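Local coordinates for ubiquitin conjugating enzyme (PDB 3WE5), which probably accepts activated ubiquitin as a thioester and passes it on to targets, as an E2 ubiquitin-conjugating enzyme of the ubiquitin pathway, at residues A26-K31 / Q82-S87; C41-T46 / E61-S66; V48-S51 / K55-F58; A114-S119 / C131-S136. All blocks are in the same frame, centred on the assembly; numbering follows the deposited sequence.

Overall arrangement
All four contacts belong to one E2 (UBC) fold, an antiparallel meander of four strands flanked by helices. Along the chain contact 3 is nested inside contact 2 and both inside contact 1; contact 4 follows in series. Contact 1, on helix 24-39, and contact 2 lie farthest apart, about 25 Å between centres. Contact 3, within the hairpin of strands 45-49 and 55-61, lies about 15 Å from contact 1 and 17 Å from contact 2, centre to centre, and touches both. Contact 4 brings in helix 127-140, where Q135 reaches contact 2 and C131 meets F58 of contact 3. Helices, sheet and the loop after the probable active site are thereby joined into one body.

Contact 1 (A26-K31 / Q82-S87)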
loop_
_atom_site.group_PDB
_atom_site.type_symbol
_atom_site.label_atom_id
_atom_site.label_comp_id
_atom_site.label_asym_id
_atom_site.label_seq_id
_atom_site.Cartn_x
_atom_site.Cartn_y
_atom_site.Cartn_z
ATOM N N ALA A 26 1.096 -32.711 -11.801
ATOM C CA ALA A 26 1.279 -33.439 -10.538
ATOM C C ALA A 26 2.722 -33.931 -10.382
ATOM O O ALA A 26 3.303 -33.911 -9.262
ATOM C CB ALA A 26 0.303 -34.631 -10.468
ATOM N N ARG A 27 3.307 -34.387 -11.496
ATOM C CA ARG A 27 4.661 -34.920 -11.458
ATOM C C ARG A 27 5.656 -33.807 -11.137
ATOM O O ARG A 27 6.617 -34.056 -10.436
ATOM C CB ARG A 27 5.025 -35.629 -12.767
ATOM C CG ARG A 27 4.255 -36.961 -12.936
ATOM C CD ARG A 27 4.708 -37.684 -14.179
ATOM N NE ARG A 27 6.107 -38.119 -14.083
ATOM C CZ ARG A 27 6.529 -39.255 -13.520
ATOM N NH1 ARG A 27 5.668 -40.124 -12.976
ATOM N NH2 ARG A 27 7.829 -39.534 -13.501
ATOM N N ARG A 28 5.406 -32.602 -11.640
ATOM C CA ARG A 28 6.279 -31.463 -11.337
ATOM C C ARG A 28 6.200 -31.185 -9.834
ATOM O O ARG A 28 7.216 -30.978 -9.162
ATOM C CB ARG A 28 5.809 -30.239 -12.130
ATOM C CG ARG A 28 6.274 -28.844 -11.597
ATOM C CD ARG A 28 7.808 -28.612 -11.737
ATOM N NE ARG A 28 8.114 -27.353 -11.081
ATOM C CZ ARG A 28 8.494 -26.213 -11.663
ATOM N NH1 ARG A 28 8.776 -26.152 -12.953
ATOM N NH2 ARG A 28 8.638 -25.120 -10.916
ATOM N N LEU A 29 4.993 -31.214 -9.292
ATOM C CA LEU A 29 4.837 -30.986 -7.855
ATOM C C LEU A 29 5.443 -32.097 -7.026
ATOM O O LEU A 29 6.014 -31.817 -5.953
ATOM C CB LEU A 29 3.361 -30.741 -7.481
ATOM C CG LEU A 29 2.935 -29.337 -7.935
ATOM C CD1 LEU A 29 1.413 -29.265 -8.043
ATOM C CD2 LEU A 29 3.457 -28.260 -6.974
ATOM N N ALA A 30 5.361 -33.349 -7.494
ATOM C CA ALA A 30 6.010 -34.460 -6.813
ATOM C C ALA A 30 7.504 -34.268 -6.765
ATOM O O ALA A 30 8.138 -34.619 -5.778
ATOM C CB ALA A 30 5.723 -35.785 -7.477
ATOM N N LYS A 31 8.066 -33.742 -7.850
ATOM C CA LYS A 31 9.511 -33.529 -7.872
ATOM C C LYS A 31 9.888 -32.425 -6.892
ATOM O O LYS A 31 10.898 -32.546 -6.197
ATOM C CB LYS A 31 10.038 -33.229 -9.292
ATOM C CG LYS A 31 11.557 -33.018 -9.271
ATOM C CD LYS A 31 12.260 -33.454 -10.526
ATOM C CE LYS A 31 13.779 -33.425 -10.294
ATOM N NZ LYS A 31 14.215 -32.093 -9.800
ATOM N N GLN A 82 -2.787 -26.386 -14.452
ATOM C CA GLN A 82 -1.815 -25.802 -15.371
ATOM C C GLN A 82 -0.475 -25.450 -14.705
ATOM O O GLN A 82 0.436 -24.984 -15.377
ATOM C CB GLN A 82 -2.386 -24.568 -16.069
ATOM C CG GLN A 82 -3.481 -24.896 -17.102
ATOM C CD GLN A 82 -4.787 -25.304 -16.447
ATOM O OE1 GLN A 82 -5.219 -26.444 -16.568
ATOM N NE2 GLN A 82 -5.416 -24.368 -15.743
ATOM N N TYR A 83 -0.337 -25.697 -13.405
ATOM C CA TYR A 83 0.975 -25.511 -12.752
ATOM C C TYR A 83 1.985 -26.418 -13.468
ATOM O O TYR A 83 1.678 -27.556 -13.821
ATOM C CB TYR A 83 0.884 -25.862 -11.251
ATOM C CG TYR A 83 2.162 -25.556 -10.482
ATOM C CD1 TYR A 83 2.393 -24.288 -9.998
ATOM C CD2 TYR A 83 3.131 -26.535 -10.268
ATOM C CE1 TYR A 83 3.546 -23.977 -9.303
ATOM C CE2 TYR A 83 4.324 -26.226 -9.578
ATOM C CZ TYR A 83 4.501 -24.948 -9.099
ATOM O OH TYR A 83 5.653 -24.607 -8.404
ATOM N N PRO A 84 3.228 -25.949 -13.696
ATOM C CA PRO A 84 3.854 -24.708 -13.227
ATOM C C PRO A 84 3.767 -23.558 -14.233
ATOM O O PRO A 84 4.434 -22.547 -14.046
ATOM C CB PRO A 84 5.309 -25.147 -13.067
ATOM C CG PRO A 84 5.509 -26.058 -14.263
ATOM C CD PRO A 84 4.210 -26.835 -14.354
ATOM N N ILE A 85 2.967 -23.704 -15.289
ATOM C CA ILE A 85 2.797 -22.603 -16.221
ATOM C C ILE A 85 1.959 -21.521 -15.555
ATOM O O ILE A 85 2.327 -20.342 -15.585
ATOM C CB ILE A 85 2.190 -23.069 -17.573
ATOM C CG1 ILE A 85 3.002 -24.235 -18.149
ATOM C CG2 ILE A 85 2.040 -21.859 -18.507
ATOM C CD1 ILE A 85 4.523 -23.999 -18.318
ATOM N N SER A 86 0.851 -21.911 -14.914
ATOM C CA SER A 86 0.112 -20.981 -14.069
ATOM C C SER A 86 0.824 -20.823 -12.735
ATOM O O SER A 86 1.427 -21.777 -12.231
ATOM C CB SER A 86 -1.298 -21.485 -13.813
ATOM O OG SER A 86 -1.249 -22.826 -13.380
ATOM N N SER A 87 0.746 -19.624 -12.175
ATOM C CA SER A 87 1.335 -19.370 -10.871
ATOM C C SER A 87 0.491 -20.076 -9.815
ATOM O O SER A 87 -0.731 -20.238 -9.988
ATOM C CB SER A 87 1.322 -17.871 -10.593
ATOM O OG SER A 87 0.009 -17.375 -10.700
#
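R28 and L29 of helix 24-39 meet Y83 and P84, the tyrosine and cis-proline of the YPxxxP stretch familiar from the loop before the fourth strand of the E2 fold. R28 can be followed outward. CB leads to a CG anti to the backbone N (chi1 160°), a torsion that swings the chain toward the loop; CG lies 3.8 Å from Y83 CE2 and about as far from P84 CG. A bend at chi2 then carries CD on past the proline ring. NE keeps P84 CB at 4.1 Å and makes a salt bridge with E32. At the tip the guanidinium lays one face over the proline: CZ is 3.6 Å from P84 CB, and NH1 is 3.5 Å from P84 CG while also bonding to the carbonyl O of P123. The guanidinium and tyrosine planes stand 78° apart, and P84 CB serves both, sitting over the centre of the guanidinium and also over the centre of the Y83 ring, an arrangement consistent with the cis peptide bond between Y83 and P84. E32 also accepts a hydrogen bond from Y83 OH, so one carboxylate oxygen, E32 OE2, links R28 NE to Y83 OH. L29 approaches the same tyrosine obliquely, its branch packed further on F53 and F79; F79 also meets the Y83 ring edge-to-face. In E2 enzymes this helix and loop region commonly belongs to the surface used by E1 and E3 partners, and the same may hold here. The closest apolar approach is L29 CD2 to Y83 CE2, 3.4 Å.

Contact 2 (C41-T46 / E61-S66); sequences CPVGIT and EVMGNS
G44, M63 and E61 carry this contact, where a type II beta turn (P42 to I45) leading into the first strand of the E2 sheet meets the chain leaving strand 55-61. The turn is closed by I45 N bonding to P42 O at 3.0 Å, and G44 holds its third position with a positive phi of 92°. Having no side chain, G44 lets the other segment come close: the CA atoms of G44 and E61 are 4.7 Å apart. G44 O accepts the backbone N-H of E61 at 2.8 Å, nearly straight at 162°, with the donor somewhat off the carbonyl plane. This bond continues, past the T46 and T59 pairing, the ladder between strands 45-49 and 55-61 at the open end of their hairpin. The E61 side chain is extended, and its base alone comes near the turn, CB lying 3.8 Å from G44 O. M63 points its CB toward the turn. With CG anti to the carbonyl carbon (chi1 -54°), the chain bends at chi2 and again at chi3, which folds the thioether back against the glycine: SD rests 4.1 Å from G44 CA. V43 adds an apolar touch at the surface with the branch that lies opposite its backbone N. Beneath, Q135 of helix 127-140 ties both segments, its NE2 bonding to V43 O and E61 O, so one amide group joins the turn, the end of the second strand and the long helix. At the outer margin the V43 and M63 side chains meet at a slant, V43 CG2 lying 4.2 Å from M63 CG.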
loop_
_atom_site.group_PDB
_atom_site.type_symbol
_atom_site.label_atom_id
_atom_site.label_comp_id
_atom_site.label_asym_id
_atom_site.label_seq_id
_atom_site.Cartn_x
_atom_site.Cartn_y
_atom_site.Cartn_z
ATOM N N CYS A 41 14.397 -27.562 3.849
ATOM C CA CYS A 41 13.960 -26.203 3.530
ATOM C C CYS A 41 14.989 -25.206 4.014
ATOM O O CYS A 41 15.758 -25.524 4.931
ATOM C CB CYS A 41 12.640 -25.856 4.226
ATOM S SG CYS A 41 11.169 -26.736 3.641
ATOM N N PRO A 42 14.990 -23.996 3.434
ATOM C CA PRO A 42 15.894 -22.962 3.941
ATOM C C PRO A 42 15.488 -22.541 5.333
ATOM O O PRO A 42 14.345 -22.733 5.731
ATOM C CB PRO A 42 15.682 -21.794 2.964
ATOM C CG PRO A 42 15.136 -22.448 1.704
ATOM C CD PRO A 42 14.266 -23.550 2.227
ATOM N N VAL A 43 16.407 -21.940 6.076
ATOM C CA VAL A 43 16.119 -21.592 7.457
ATOM C C VAL A 43 14.884 -20.698 7.585
ATOM O O VAL A 43 14.685 -19.738 6.804
ATOM C CB VAL A 43 17.381 -20.955 8.147
ATOM C CG1 VAL A 43 17.786 -19.652 7.472
ATOM C CG2 VAL A 43 17.127 -20.737 9.635
ATOM N N GLY A 44 14.038 -21.041 8.551
ATOM C CA GLY A 44 12.878 -20.227 8.855
ATOM C C GLY A 44 11.667 -20.708 8.068
ATOM O O GLY A 44 10.545 -20.277 8.315
ATOM N N ILE A 45 11.896 -21.605 7.127
ATOM C CA ILE A 45 10.772 -22.094 6.311
ATOM C C ILE A 45 10.522 -23.555 6.658
ATOM O O ILE A 45 11.436 -24.365 6.667
ATOM C CB ILE A 45 11.054 -21.902 4.811
ATOM C CG1 ILE A 45 11.105 -20.419 4.453
ATOM C CG2 ILE A 45 9.967 -22.616 3.967
ATOM C CD1 ILE A 45 11.931 -20.142 3.222
ATOM N N THR A 46 9.280 -23.906 6.988
ATOM C CA THR A 46 8.989 -25.302 7.335
ATOM C C THR A 46 7.772 -25.807 6.570
ATOM O O THR A 46 6.745 -25.147 6.569
ATOM C CB THR A 46 8.672 -25.436 8.821
ATOM O OG1 THR A 46 9.748 -24.864 9.577
ATOM C CG2 THR A 46 8.499 -26.894 9.210
ATOM N N GLU A 61 9.030 -18.105 9.118
ATOM C CA GLU A 61 9.551 -17.225 10.168
ATOM C C GLU A 61 10.627 -16.369 9.548
ATOM O O GLU A 61 11.484 -16.873 8.822
ATOM C CB GLU A 61 10.146 -18.028 11.317
ATOM C CG GLU A 61 10.766 -17.129 12.387
ATOM C CD GLU A 61 11.081 -17.860 13.669
ATOM O OE1 GLU A 61 10.619 -19.012 13.822
ATOM O OE2 GLU A 61 11.791 -17.267 14.518
ATOM N N VAL A 62 10.595 -15.072 9.827
ATOM C CA VAL A 62 11.582 -14.155 9.281
ATOM C C VAL A 62 12.737 -14.146 10.271
ATOM O O VAL A 62 12.516 -13.967 11.482
ATOM C CB VAL A 62 11.024 -12.745 9.159
ATOM C CG1 VAL A 62 12.060 -11.811 8.537
ATOM C CG2 VAL A 62 9.732 -12.742 8.310
ATOM N N MET A 63 13.944 -14.344 9.756
ATOM C CA MET A 63 15.136 -14.433 10.599
ATOM C C MET A 63 15.840 -13.090 10.595
ATOM O O MET A 63 15.418 -12.145 9.916
ATOM C CB MET A 63 16.095 -15.494 10.069
ATOM C CG MET A 63 15.466 -16.897 9.878
ATOM S SD MET A 63 14.683 -17.507 11.369
ATOM C CE MET A 63 16.112 -17.777 12.438
ATOM N N GLY A 64 16.927 -13.002 11.348
ATOM C CA GLY A 64 17.635 -11.744 11.466
ATOM C C GLY A 64 16.825 -10.690 12.186
ATOM O O GLY A 64 15.890 -10.986 12.951
ATOM N N ASN A 65 17.204 -9.436 11.959
ATOM C CA ASN A 65 16.480 -8.326 12.540
ATOM C C ASN A 65 15.320 -7.919 11.648
ATOM O O ASN A 65 15.514 -7.605 10.476
ATOM C CB ASN A 65 17.422 -7.142 12.779
ATOM C CG ASN A 65 18.406 -7.407 13.904
ATOM O OD1 ASN A 65 18.005 -7.582 15.052
ATOM N ND2 ASN A 65 19.696 -7.418 13.584
ATOM N N SER A 66 14.116 -7.953 12.200
ATOM C CA SER A 66 12.933 -7.584 11.432
ATOM C C SER A 66 11.803 -7.160 12.345
ATOM O O SER A 66 11.901 -7.232 13.580
ATOM C CB SER A 66 12.461 -8.769 10.586
ATOM O OG SER A 66 11.728 -9.673 11.393
#

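Contact 3 (V48-S51 / K55-F58); sequences VDAS and KWLF
The beta hairpin that opens the E2 sheet, strands 45-49 and 55-61, contains a classic beta bulge here, V48 and D49 both facing L57. L57 O takes two donors from the same face of its plane, V48 N at 2.9 Å and D49 N at 3.1 Å, while L57 N returns a bond to D49 O, 2.9 Å long, straight to 166° and in the carbonyl plane. D49 and L57 thus form an antiparallel hydrogen-bonded pair, with both side chains on one face of the sheet. On the other face the methyl of A50 sits over W56: CB lies 3.7 Å from the centroid of the five-membered ring and just 10° off its normal, a CH-pi contact. The indole is held by its NE1 bond to D52 O, and F79 meets it edge-to-face; L33 of helix 24-39 touches both A50 and W56, so this side is interior. The chain then turns away through an Asx turn. Standing with CG anti to the backbone N (chi1 -178°), D49 brings its carboxylate within reach of S51, whose N donates to OD1 at 3.1 Å, while S51 OG donates to OD2 at 3.0 Å; both donors meet the carboxylate from above its plane. Two waters lie between D49 OD1 and K55 O, each within bonding distance of both. The ammonium of K55 does not touch the carboxylate, NZ staying 5.3 Å from OD1. One of the two waters lies between them and accepts from K55 NZ at 2.9 Å.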
loop_
_atom_site.group_PDB
_atom_site.type_symbol
_atom_site.label_atom_id
_atom_site.label_comp_id
_atom_site.label_asym_id
_atom_site.label_seq_id
_atom_site.Cartn_x
_atom_site.Cartn_y
_atom_site.Cartn_z
ATOM N N VAL A 48 4.638 -27.939 6.467
ATOM C CA VAL A 48 3.679 -28.428 7.475
ATOM C C VAL A 48 2.723 -29.477 6.901
ATOM O O VAL A 48 2.379 -30.440 7.581
ATOM C CB VAL A 48 2.918 -27.236 8.098
ATOM C CG1 VAL A 48 1.690 -27.693 8.878
ATOM C CG2 VAL A 48 3.876 -26.464 9.000
ATOM N N ASP A 49 2.340 -29.326 5.643
ATOM C CA ASP A 49 1.405 -30.289 5.059
ATOM C C ASP A 49 1.547 -30.267 3.542
ATOM O O ASP A 49 1.572 -29.193 2.922
ATOM C CB ASP A 49 -0.026 -29.914 5.443
ATOM C CG ASP A 49 -1.030 -30.911 4.905
ATOM O OD1 ASP A 49 -1.291 -30.896 3.672
ATOM O OD2 ASP A 49 -1.542 -31.715 5.710
ATOM N N ALA A 50 1.726 -31.448 2.962
ATOM C CA ALA A 50 1.712 -31.618 1.506
ATOM C C ALA A 50 0.972 -32.919 1.219
ATOM O O ALA A 50 1.541 -33.878 0.679
ATOM C CB ALA A 50 3.115 -31.666 0.944
ATOM N N SER A 51 -0.287 -32.945 1.631
ATOM C CA SER A 51 -1.014 -34.222 1.658
ATOM C C SER A 51 -1.644 -34.599 0.336
ATOM O O SER A 51 -2.134 -35.727 0.174
ATOM C CB SER A 51 -2.061 -34.181 2.752
ATOM O OG SER A 51 -1.398 -34.141 3.999
ATOM N N LYS A 55 -3.022 -28.528 -2.549
ATOM C CA LYS A 55 -2.848 -27.510 -1.507
ATOM C C LYS A 55 -1.735 -27.924 -0.551
ATOM O O LYS A 55 -1.786 -29.008 0.029
ATOM C CB LYS A 55 -4.158 -27.289 -0.714
ATOM C CG LYS A 55 -4.097 -26.110 0.258
ATOM C CD LYS A 55 -5.478 -25.798 0.867
ATOM C CE LYS A 55 -5.974 -26.935 1.736
ATOM N NZ LYS A 55 -5.043 -27.209 2.881
ATOM N N TRP A 56 -0.756 -27.028 -0.364
ATOM C CA TRP A 56 0.320 -27.247 0.607
ATOM C C TRP A 56 0.356 -26.106 1.621
ATOM O O TRP A 56 -0.039 -24.968 1.336
ATOM C CB TRP A 56 1.694 -27.289 -0.098
ATOM C CG TRP A 56 1.947 -28.450 -1.027
ATOM C CD1 TRP A 56 1.113 -29.507 -1.308
ATOM C CD2 TRP A 56 3.141 -28.662 -1.781
ATOM N NE1 TRP A 56 1.725 -30.364 -2.209
ATOM C CE2 TRP A 56 2.974 -29.866 -2.511
ATOM C CE3 TRP A 56 4.347 -27.946 -1.909
ATOM C CZ2 TRP A 56 3.963 -30.365 -3.383
ATOM C CZ3 TRP A 56 5.329 -28.439 -2.780
ATOM C CH2 TRP A 56 5.136 -29.656 -3.495
ATOM N N LEU A 57 0.840 -26.412 2.825
ATOM C CA LEU A 57 1.014 -25.401 3.866
ATOM C C LEU A 57 2.459 -25.393 4.380
ATOM O O LEU A 57 3.052 -26.447 4.621
ATOM C CB LEU A 57 0.113 -25.735 5.059
ATOM C CG LEU A 57 -1.392 -25.697 4.809
ATOM C CD1 LEU A 57 -2.123 -26.235 6.070
ATOM C CD2 LEU A 57 -1.860 -24.306 4.473
ATOM N N PHE A 58 2.995 -24.185 4.551
ATOM C CA PHE A 58 4.304 -23.950 5.171
ATOM C C PHE A 58 4.151 -23.010 6.376
ATOM O O PHE A 58 3.198 -22.248 6.463
ATOM C CB PHE A 58 5.242 -23.252 4.172
ATOM C CG PHE A 58 5.649 -24.095 3.020
ATOM C CD1 PHE A 58 4.802 -24.255 1.929
ATOM C CD2 PHE A 58 6.882 -24.737 3.007
ATOM C CE1 PHE A 58 5.186 -25.038 0.852
ATOM C CE2 PHE A 58 7.281 -25.518 1.939
ATOM C CZ PHE A 58 6.406 -25.683 0.850
HETATM O O HOH W 1 -2.551 -28.764 2.809
HETATM O O HOH W 2 -3.335 -30.835 1.268
#

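Contact 4 (A114-S119 / C131-S136)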
loop_
_atom_site.group_PDB
_atom_site.type_symbol
_atom_site.label_atom_id
_atom_site.label_comp_id
_atom_site.label_asym_id
_atom_site.label_seq_id
_atom_site.Cartn_x
_atom_site.Cartn_y
_atom_site.Cartn_z
ATOM N N ALA A 114 2.430 -9.433 -4.660
ATOM C CA ALA A 114 3.858 -9.599 -4.918
ATOM C C ALA A 114 4.019 -9.990 -6.367
ATOM O O ALA A 114 3.234 -10.782 -6.881
ATOM C CB ALA A 114 4.448 -10.662 -4.021
ATOM N N SER A 115 5.024 -9.418 -7.030
ATOM C CA SER A 115 5.234 -9.658 -8.457
ATOM C C SER A 115 5.497 -11.121 -8.823
ATOM O O SER A 115 5.082 -11.573 -9.897
ATOM C CB SER A 115 6.337 -8.742 -9.005
ATOM O OG SER A 115 7.533 -8.853 -8.248
ATOM N N ILE A 116 6.149 -11.862 -7.923
ATOM C CA ILE A 116 6.393 -13.289 -8.125
ATOM C C ILE A 116 5.093 -14.072 -8.294
ATOM O O ILE A 116 5.094 -15.145 -8.911
ATOM C CB ILE A 116 7.240 -13.884 -6.957
ATOM C CG1 ILE A 116 7.810 -15.252 -7.320
ATOM C CG2 ILE A 116 6.449 -13.955 -5.664
ATOM C CD1 ILE A 116 8.891 -15.730 -6.361
ATOM N N LEU A 117 3.992 -13.546 -7.759
ATOM C CA LEU A 117 2.697 -14.246 -7.841
ATOM C C LEU A 117 1.898 -13.799 -9.058
ATOM O O LEU A 117 0.852 -14.364 -9.359
ATOM C CB LEU A 117 1.878 -14.016 -6.578
ATOM C CG LEU A 117 2.597 -14.409 -5.295
ATOM C CD1 LEU A 117 1.749 -14.085 -4.074
ATOM C CD2 LEU A 117 2.951 -15.883 -5.328
ATOM N N GLY A 118 2.391 -12.773 -9.747
ATOM C CA GLY A 118 1.695 -12.237 -10.907
ATOM C C GLY A 118 2.537 -12.216 -12.173
ATOM O O GLY A 118 2.931 -13.265 -12.693
ATOM N N SER A 119 2.804 -11.008 -12.669
ATOM C CA SER A 119 3.550 -10.806 -13.914
ATOM C C SER A 119 4.942 -11.437 -13.923
ATOM O O SER A 119 5.469 -11.762 -14.988
ATOM C CB SER A 119 3.704 -9.306 -14.171
ATOM O OG SER A 119 4.648 -8.758 -13.252
ATOM N N CYS A 131 8.504 -19.053 -1.231
ATOM C CA CYS A 131 8.611 -18.935 0.231
ATOM C C CYS A 131 9.751 -18.002 0.629
ATOM O O CYS A 131 9.590 -17.142 1.519
ATOM C CB CYS A 131 8.899 -20.295 0.847
ATOM S SG CYS A 131 7.444 -21.417 0.873
ATOM N N VAL A 132 10.894 -18.209 -0.011
ATOM C CA VAL A 132 12.091 -17.393 0.280
ATOM C C VAL A 132 11.870 -15.937 -0.081
ATOM O O VAL A 132 12.252 -15.028 0.677
ATOM C CB VAL A 132 13.314 -17.927 -0.476
ATOM C CG1 VAL A 132 14.453 -16.900 -0.483
ATOM C CG2 VAL A 132 13.783 -19.261 0.113
ATOM N N THR A 133 11.282 -15.706 -1.259
ATOM C CA THR A 133 10.940 -14.347 -1.690
ATOM C C THR A 133 9.996 -13.628 -0.740
ATOM O O THR A 133 10.196 -12.458 -0.423
ATOM C CB THR A 133 10.334 -14.353 -3.141
ATOM O OG1 THR A 133 11.276 -14.945 -4.043
ATOM C CG2 THR A 133 10.003 -12.943 -3.612
ATOM N N LEU A 134 8.961 -14.313 -0.265
ATOM C CA LEU A 134 8.018 -13.691 0.644
ATOM C C LEU A 134 8.645 -13.465 2.026
ATOM O O LEU A 134 8.347 -12.455 2.693
ATOM C CB LEU A 134 6.739 -14.542 0.767
ATOM C CG LEU A 134 5.931 -14.659 -0.523
ATOM C CD1 LEU A 134 4.732 -15.571 -0.318
ATOM C CD2 LEU A 134 5.455 -13.292 -1.015
ATOM N N GLN A 135 9.512 -14.382 2.441
ATOM C CA GLN A 135 10.250 -14.212 3.696
ATOM C C GLN A 135 11.106 -12.946 3.631
ATOM O O GLN A 135 11.132 -12.163 4.584
ATOM C CB GLN A 135 11.137 -15.424 3.925
ATOM C CG GLN A 135 11.846 -15.507 5.301
ATOM C CD GLN A 135 12.798 -16.675 5.322
ATOM O OE1 GLN A 135 13.503 -16.924 4.336
ATOM N NE2 GLN A 135 12.814 -17.421 6.422
ATOM N N SER A 136 11.777 -12.755 2.499
ATOM C CA SER A 136 12.617 -11.575 2.253
ATOM C C SER A 136 11.817 -10.283 2.140
ATOM O O SER A 136 12.282 -9.212 2.552
ATOM C CB SER A 136 13.430 -11.774 0.969
ATOM O OG SER A 136 14.362 -12.821 1.105
#
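I116 and T133 reach toward each other tip to tip, joining the 3-10 segment 115-117 to helix 127-140; in E2 enzymes such a short 3-10 turn typically follows the active-site cysteine. The isoleucine is fully stretched, CG1 anti to the backbone N (chi1 -165°) and chi2 also near trans, which sends CD1 straight across to the helix. There it lies 3.4 Å from T133 OG1 and 3.8 Å from T133 CB. The threonine turns CG2 opposite its own N and places OG1 beside it, and the hydroxyl bonds back to A129 O one turn earlier; the isoleucine methyl therefore meets an oxygen already engaged in its own helix. L134 takes the common leucine shape, chi1 -65° with chi2 near trans, and lets CD2 approach A114 CB at 4.1 Å. Within the 3-10 turn L117 N bonds to A114 O at 3.0 Å. Around this narrow interface I116 also packs on L125, and L134 on I112 and V90. L117 touches V90 as well, so strand 89-92 flanks the contact, while C131 turns away to lay the helix on F58 and I60 of strand 55-61 and I45 of strand 45-49.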